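Local coordinates for malonyl CoA-acyl carrier protein transacylase (Synechocystis sp. PCC 6803 substr. Kazusa, PDB 4RR5), which catalyses the transfer of the malonyl group from malonyl-CoA to holo-acyl carrier protein, a step of fatty acid biosynthesis, at residues Gln197-Ala200 / Gln201-Ala205; Lys111-Ser114 / Glu115-Ser119. One frame throughout, in Å; residues are numbered along the deposited sequence.

Each contact is a local one within a single helix, contact 1 near the C-terminal end of helix 193-204 and contact 2 in the last turns of helix 103-119. The two helices touch: the Phe199 ring of contact 1 packs on Gln112 and Arg113 of contact 2, and Gln112 NE2 probably donates a hydrogen bond to Thr202 OG1. Both contacts have a buried and a more exposed side, but they differ in what they bury. Contact 1 turns an aromatic-aliphatic pair inward and keeps its polar side chains mostly near the surface. Contact 2 buries an arginine beside the active site, where it binds an acetate ion, and carries a lysine-glutamate pair on its outer side.

Contact 1: residues Gln197-Ala200 / Gln201-Ala205; sequences QSFA and QTLTA
Phe199 and Leu203, one helical turn apart, make the apolar part of this contact. Leu203 CG and its CD1 methyl come over one face of the phenyl ring, toward its CE2-CZ end: CD1 lies 3.6 Å from Phe199 CE2, and CG is 3.9 Å from Phe199 CZ. The ring reaches this place because Phe199 CG stands anti to the backbone N (chi1 173°), and the two side chains cross obliquely. Tyr92 of helix 90-97 touches both, while Leu109 meets Leu203, so the pair belongs to the buried side of the helix.

These residues form the last turns of helix 193-204, which packs against helices 103-119 and 227-235 in the acyl transferase domain. Its main-chain bonds are uneven. Those from Gln201 N to Gln197 O and from Thr202 N to Ser198 O are weak, whereas Leu203 N approaches Phe199 O at 2.8 Å.

Among the polar side chains, Thr204 doubles the grip on one carbonyl. Its OG1 donates to Ala200 O at 2.7 Å and its own N does so at 2.9 Å from Ala200 O, the donors arriving from opposite faces of the carbonyl plane.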
ATOM      1  N   GLN A 197      -5.398   6.855 -16.647  1.00 54.22           N
ATOM      2  CA  GLN A 197      -6.650   6.768 -17.399  1.00 52.34           C
ATOM      3  C   GLN A 197      -6.684   5.564 -18.356  1.00 47.84           C
ATOM      4  O   GLN A 197      -7.758   5.046 -18.652  1.00 48.09           O
ATOM      5  CB  GLN A 197      -6.928   8.091 -18.132  1.00 53.73           C
ATOM      6  CG  GLN A 197      -6.663   8.145 -19.633  1.00 61.50           C
ATOM      7  CD  GLN A 197      -7.091   9.494 -20.234  1.00 65.16           C
ATOM      8  OE1 GLN A 197      -8.041  10.126 -19.757  1.00 59.61           O
ATOM      9  NE2 GLN A 197      -6.374   9.946 -21.265  1.00 55.76           N
ATOM     10  N   SER A 198      -5.533   5.073 -18.801  1.00 44.68           N
ATOM     11  CA  SER A 198      -5.554   3.830 -19.579  1.00 50.76           C
ATOM     12  C   SER A 198      -5.773   2.585 -18.697  1.00 49.17           C
ATOM     13  O   SER A 198      -6.496   1.648 -19.073  1.00 44.53           O
ATOM     14  CB  SER A 198      -4.267   3.667 -20.379  1.00 52.33           C
ATOM     15  OG  SER A 198      -4.424   2.636 -21.347  1.00 55.58           O
ATOM     16  N   PHE A 199      -5.129   2.583 -17.534  1.00 43.85           N
ATOM     17  CA  PHE A 199      -5.283   1.521 -16.544  1.00 43.47           C
ATOM     18  C   PHE A 199      -6.721   1.460 -16.018  1.00 40.26           C
ATOM     19  O   PHE A 199      -7.240   0.378 -15.737  1.00 37.24           O
ATOM     20  CB  PHE A 199      -4.280   1.740 -15.395  1.00 39.22           C
ATOM     21  CG  PHE A 199      -4.451   0.798 -14.231  1.00 33.05           C
ATOM     22  CD1 PHE A 199      -4.292  -0.573 -14.391  1.00 33.26           C
ATOM     23  CD2 PHE A 199      -4.751   1.294 -12.967  1.00 27.53           C
ATOM     24  CE1 PHE A 199      -4.444  -1.440 -13.311  1.00 27.88           C
ATOM     25  CE2 PHE A 199      -4.899   0.442 -11.890  1.00 26.05           C
ATOM     26  CZ  PHE A 199      -4.745  -0.935 -12.060  1.00 24.96           C
ATOM     27  N   ALA A 200      -7.358   2.625 -15.900  1.00 41.54           N
ATOM     28  CA  ALA A 200      -8.761   2.718 -15.473  1.00 41.20           C
ATOM     29  C   ALA A 200      -9.709   2.033 -16.447  1.00 34.75           C
ATOM     30  O   ALA A 200     -10.683   1.412 -16.030  1.00 33.84           O
ATOM     31  CB  ALA A 200      -9.171   4.173 -15.295  1.00 39.56           C
ATOM     32  N   GLN A 201      -9.437   2.181 -17.741  1.00 38.69           N
ATOM     33  CA  GLN A 201     -10.168   1.442 -18.763  1.00 43.46           C
ATOM     34  C   GLN A 201     -10.108  -0.057 -18.440  1.00 43.92           C
ATOM     35  O   GLN A 201     -11.134  -0.728 -18.390  1.00 41.16           O
ATOM     36  CB  GLN A 201      -9.607   1.741 -20.166  1.00 48.43           C
ATOM     37  CG  GLN A 201     -10.316   2.907 -20.888  1.00 51.17           C
ATOM     38  CD  GLN A 201      -9.474   3.572 -21.993  1.00 61.71           C
ATOM     39  OE1 GLN A 201      -8.531   2.982 -22.526  1.00 59.96           O
ATOM     40  NE2 GLN A 201      -9.823   4.813 -22.333  1.00 60.45           N
ATOM     41  N   THR A 202      -8.906  -0.568 -18.183  1.00 45.60           N
ATOM     42  CA  THR A 202      -8.726  -1.955 -17.744  1.00 39.79           C
ATOM     43  C   THR A 202      -9.510  -2.297 -16.463  1.00 40.82           C
ATOM     44  O   THR A 202     -10.158  -3.355 -16.369  1.00 33.60           O
ATOM     45  CB  THR A 202      -7.227  -2.259 -17.508  1.00 43.23           C
ATOM     46  OG1 THR A 202      -6.558  -2.403 -18.769  1.00 42.82           O
ATOM     47  CG2 THR A 202      -7.042  -3.529 -16.669  1.00 37.02           C
ATOM     48  N   LEU A 203      -9.448  -1.403 -15.479  1.00 39.68           N
ATOM     49  CA  LEU A 203     -10.078  -1.661 -14.185  1.00 35.03           C
ATOM     50  C   LEU A 203     -11.600  -1.742 -14.264  1.00 39.93           C
ATOM     51  O   LEU A 203     -12.200  -2.642 -13.668  1.00 43.21           O
ATOM     52  CB  LEU A 203      -9.677  -0.594 -13.167  1.00 34.64           C
ATOM     53  CG  LEU A 203      -8.669  -1.012 -12.093  1.00 36.63           C
ATOM     54  CD1 LEU A 203      -8.382   0.123 -11.107  1.00 29.46           C
ATOM     55  CD2 LEU A 203      -9.149  -2.243 -11.353  1.00 35.80           C
ATOM     56  N   THR A 204     -12.231  -0.813 -14.985  1.00 41.18           N
ATOM     57  CA  THR A 204     -13.698  -0.801 -15.081  1.00 37.21           C
ATOM     58  C   THR A 204     -14.288  -2.063 -15.725  1.00 35.52           C
ATOM     59  O   THR A 204     -15.421  -2.422 -15.409  1.00 41.87           O
ATOM     60  CB  THR A 204     -14.221   0.450 -15.849  1.00 35.91           C
ATOM     61  OG1 THR A 204     -13.215   0.930 -16.742  1.00 41.76           O
ATOM     62  CG2 THR A 204     -14.601   1.569 -14.893  1.00 38.78           C
ATOM     63  N   ALA A 205     -13.525  -2.737 -16.594  1.00 34.09           N
ATOM     64  CA  ALA A 205     -13.987  -3.958 -17.277  1.00 31.00           C
ATOM     65  C   ALA A 205     -13.896  -5.180 -16.387  1.00 41.01           C
ATOM     66  O   ALA A 205     -14.249  -6.290 -16.787  1.00 51.27           O
ATOM     67  CB  ALA A 205     -13.191  -4.200 -18.538  1.00 32.82           C
TER

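Contact 2: residues Lys111-Ser114 / Glu115-Ser119; sequences KQRS and EVMAS. With ACT (acetate ion), chain B.
A methionine sulfur lies over one face of the buried Arg113 guanidinium, while an acetate ion meets its edge. Met117 SD sits 3.7 Å above the guanidinium plane, displaced toward its rim and 3.8 Å from Arg113 NH1. The arginine runs out extended from CG to NE, whereas the Met117 chain bends at its last torsion (chi3 51°), carrying CE to 3.3 Å from acetate OXT. Arg113 NH1 donates to acetate O at 3.1 Å, with an angle of 157° at the hydrogen.

On the outer side of the helix, Lys111 and Glu115 lie alongside each other and point the same way. The salt bridge from Lys111 NZ to Glu115 OE2 is long at 3.4 Å, and its hydrogen bond is weak. The main-chain bonds of helix 103-119 continue through this stretch, among them Val116 N to Gln112 O at 3.0 Å.

Arg113 borders the active site: NH2 hydrogen-bonds to Gln237 and to Ser88, the active-site serine by similarity, within a GxSxG sequence consistent with a nucleophile elbow. Gln60 receives a further bond from NH1. These partners hold the guanidinium in place. The acetate, probably from the crystallisation liquor, also bonds to Ser88 OG, and its capture by Arg113 is consistent with this arginine receiving the malonyl carboxylate, as in related malonyltransferases.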
ATOM      1  N   LYS A 111       0.282  -6.065 -11.736  1.00 23.24           N
ATOM      2  CA  LYS A 111       1.319  -6.113 -12.757  1.00 22.84           C
ATOM      3  C   LYS A 111       1.189  -4.944 -13.711  1.00 25.42           C
ATOM      4  O   LYS A 111       2.173  -4.278 -14.030  1.00 27.75           O
ATOM      5  CB  LYS A 111       1.237  -7.431 -13.511  1.00 26.19           C
ATOM      6  CG  LYS A 111       2.246  -7.649 -14.608  1.00 25.56           C
ATOM      7  CD  LYS A 111       2.000  -9.056 -15.174  1.00 28.38           C
ATOM      8  CE  LYS A 111       3.036  -9.467 -16.192  1.00 34.77           C
ATOM      9  NZ  LYS A 111       2.869  -8.684 -17.435  1.00 42.18           N
ATOM     10  N   GLN A 112      -0.033  -4.690 -14.163  1.00 28.63           N
ATOM     11  CA  GLN A 112      -0.267  -3.595 -15.091  1.00 31.36           C
ATOM     12  C   GLN A 112      -0.073  -2.269 -14.380  1.00 28.41           C
ATOM     13  O   GLN A 112       0.596  -1.378 -14.903  1.00 30.70           O
ATOM     14  CB  GLN A 112      -1.662  -3.673 -15.706  1.00 31.20           C
ATOM     15  CG  GLN A 112      -1.954  -2.538 -16.680  1.00 39.63           C
ATOM     16  CD  GLN A 112      -3.273  -2.725 -17.410  1.00 44.28           C
ATOM     17  OE1 GLN A 112      -3.839  -3.820 -17.404  1.00 44.03           O
ATOM     18  NE2 GLN A 112      -3.771  -1.653 -18.043  1.00 37.07           N
ATOM     19  N   ARG A 113      -0.638  -2.158 -13.179  1.00 25.61           N
ATOM     20  CA  ARG A 113      -0.550  -0.934 -12.396  1.00 24.94           C
ATOM     21  C   ARG A 113       0.895  -0.495 -12.230  1.00 28.95           C
ATOM     22  O   ARG A 113       1.225   0.685 -12.425  1.00 26.50           O
ATOM     23  CB  ARG A 113      -1.184  -1.130 -11.023  1.00 21.23           C
ATOM     24  CG  ARG A 113      -1.184   0.110 -10.167  1.00 21.79           C
ATOM     25  CD  ARG A 113      -1.248  -0.280  -8.707  1.00 24.01           C
ATOM     26  NE  ARG A 113      -1.757   0.790  -7.858  1.00 19.48           N
ATOM     27  CZ  ARG A 113      -1.081   1.321  -6.844  1.00 23.38           C
ATOM     28  NH1 ARG A 113       0.130   0.880  -6.545  1.00 25.10           N
ATOM     29  NH2 ARG A 113      -1.624   2.283  -6.111  1.00 23.92           N
ATOM     30  N   SER A 114       1.749  -1.460 -11.877  1.00 27.40           N
ATOM     31  CA  SER A 114       3.151  -1.194 -11.577  1.00 25.87           C
ATOM     32  C   SER A 114       3.950  -0.905 -12.844  1.00 29.75           C
ATOM     33  O   SER A 114       4.970  -0.210 -12.790  1.00 32.97           O
ATOM     34  CB  SER A 114       3.781  -2.371 -10.811  1.00 26.48           C
ATOM     35  OG  SER A 114       3.807  -3.567 -11.584  1.00 31.03           O
ATOM     36  N   GLU A 115       3.496  -1.423 -13.982  1.00 25.61           N
ATOM     37  CA  GLU A 115       4.148  -1.089 -15.247  1.00 30.17           C
ATOM     38  C   GLU A 115       3.885   0.356 -15.643  1.00 31.57           C
ATOM     39  O   GLU A 115       4.812   1.088 -16.004  1.00 32.27           O
ATOM     40  CB  GLU A 115       3.695  -2.030 -16.358  1.00 30.02           C
ATOM     41  CG  GLU A 115       4.486  -3.313 -16.371  1.00 33.65           C
ATOM     42  CD  GLU A 115       3.822  -4.377 -17.187  1.00 39.35           C
ATOM     43  OE1 GLU A 115       2.989  -4.022 -18.052  1.00 39.68           O
ATOM     44  OE2 GLU A 115       4.126  -5.564 -16.949  1.00 40.98           O
ATOM     45  N   VAL A 116       2.611   0.737 -15.585  1.00 26.46           N
ATOM     46  CA  VAL A 116       2.164   2.102 -15.796  1.00 27.08           C
ATOM     47  C   VAL A 116       2.997   3.093 -14.990  1.00 33.92           C
ATOM     48  O   VAL A 116       3.562   4.029 -15.549  1.00 36.16           O
ATOM     49  CB  VAL A 116       0.669   2.259 -15.399  1.00 36.90           C
ATOM     50  CG1 VAL A 116       0.305   3.720 -15.227  1.00 35.74           C
ATOM     51  CG2 VAL A 116      -0.254   1.565 -16.404  1.00 29.13           C
ATOM     52  N   MET A 117       3.087   2.872 -13.677  1.00 32.97           N
ATOM     53  CA  MET A 117       3.764   3.809 -12.783  1.00 32.51           C
ATOM     54  C   MET A 117       5.271   3.820 -13.016  1.00 32.57           C
ATOM     55  O   MET A 117       5.914   4.867 -12.904  1.00 34.81           O
ATOM     56  CB  MET A 117       3.445   3.476 -11.322  1.00 26.24           C
ATOM     57  CG  MET A 117       1.960   3.533 -11.023  1.00 26.41           C
ATOM     58  SD  MET A 117       1.526   2.955  -9.379  1.00 24.45           S
ATOM     59  CE  MET A 117       2.677   3.928  -8.432  1.00 30.40           C
ATOM     60  N   ALA A 118       5.827   2.660 -13.356  1.00 30.38           N
ATOM     61  CA  ALA A 118       7.249   2.559 -13.684  1.00 32.53           C
ATOM     62  C   ALA A 118       7.606   3.350 -14.948  1.00 34.16           C
ATOM     63  O   ALA A 118       8.677   3.935 -15.027  1.00 28.84           O
ATOM     64  CB  ALA A 118       7.654   1.100 -13.849  1.00 32.16           C
ATOM     65  N   SER A 119       6.701   3.362 -15.924  1.00 37.21           N
ATOM     66  CA  SER A 119       6.909   4.087 -17.174  1.00 32.92           C
ATOM     67  C   SER A 119       6.455   5.531 -17.063  1.00 38.13           C
ATOM     68  O   SER A 119       6.733   6.348 -17.940  1.00 38.03           O
ATOM     69  CB  SER A 119       6.155   3.421 -18.321  1.00 27.18           C
ATOM     70  OG  SER A 119       6.508   2.061 -18.430  1.00 38.42           O
TER
HETATM   71  C   ACT B 301       3.038   3.332  -5.024  1.00 36.66           C
HETATM   72  O   ACT B 301       2.152   2.450  -4.813  1.00 28.61           O
HETATM   73  OXT ACT B 301       4.093   2.960  -5.600  1.00 34.63           O
HETATM   74  CH3 ACT B 301       2.876   4.774  -4.611  1.00 34.68           C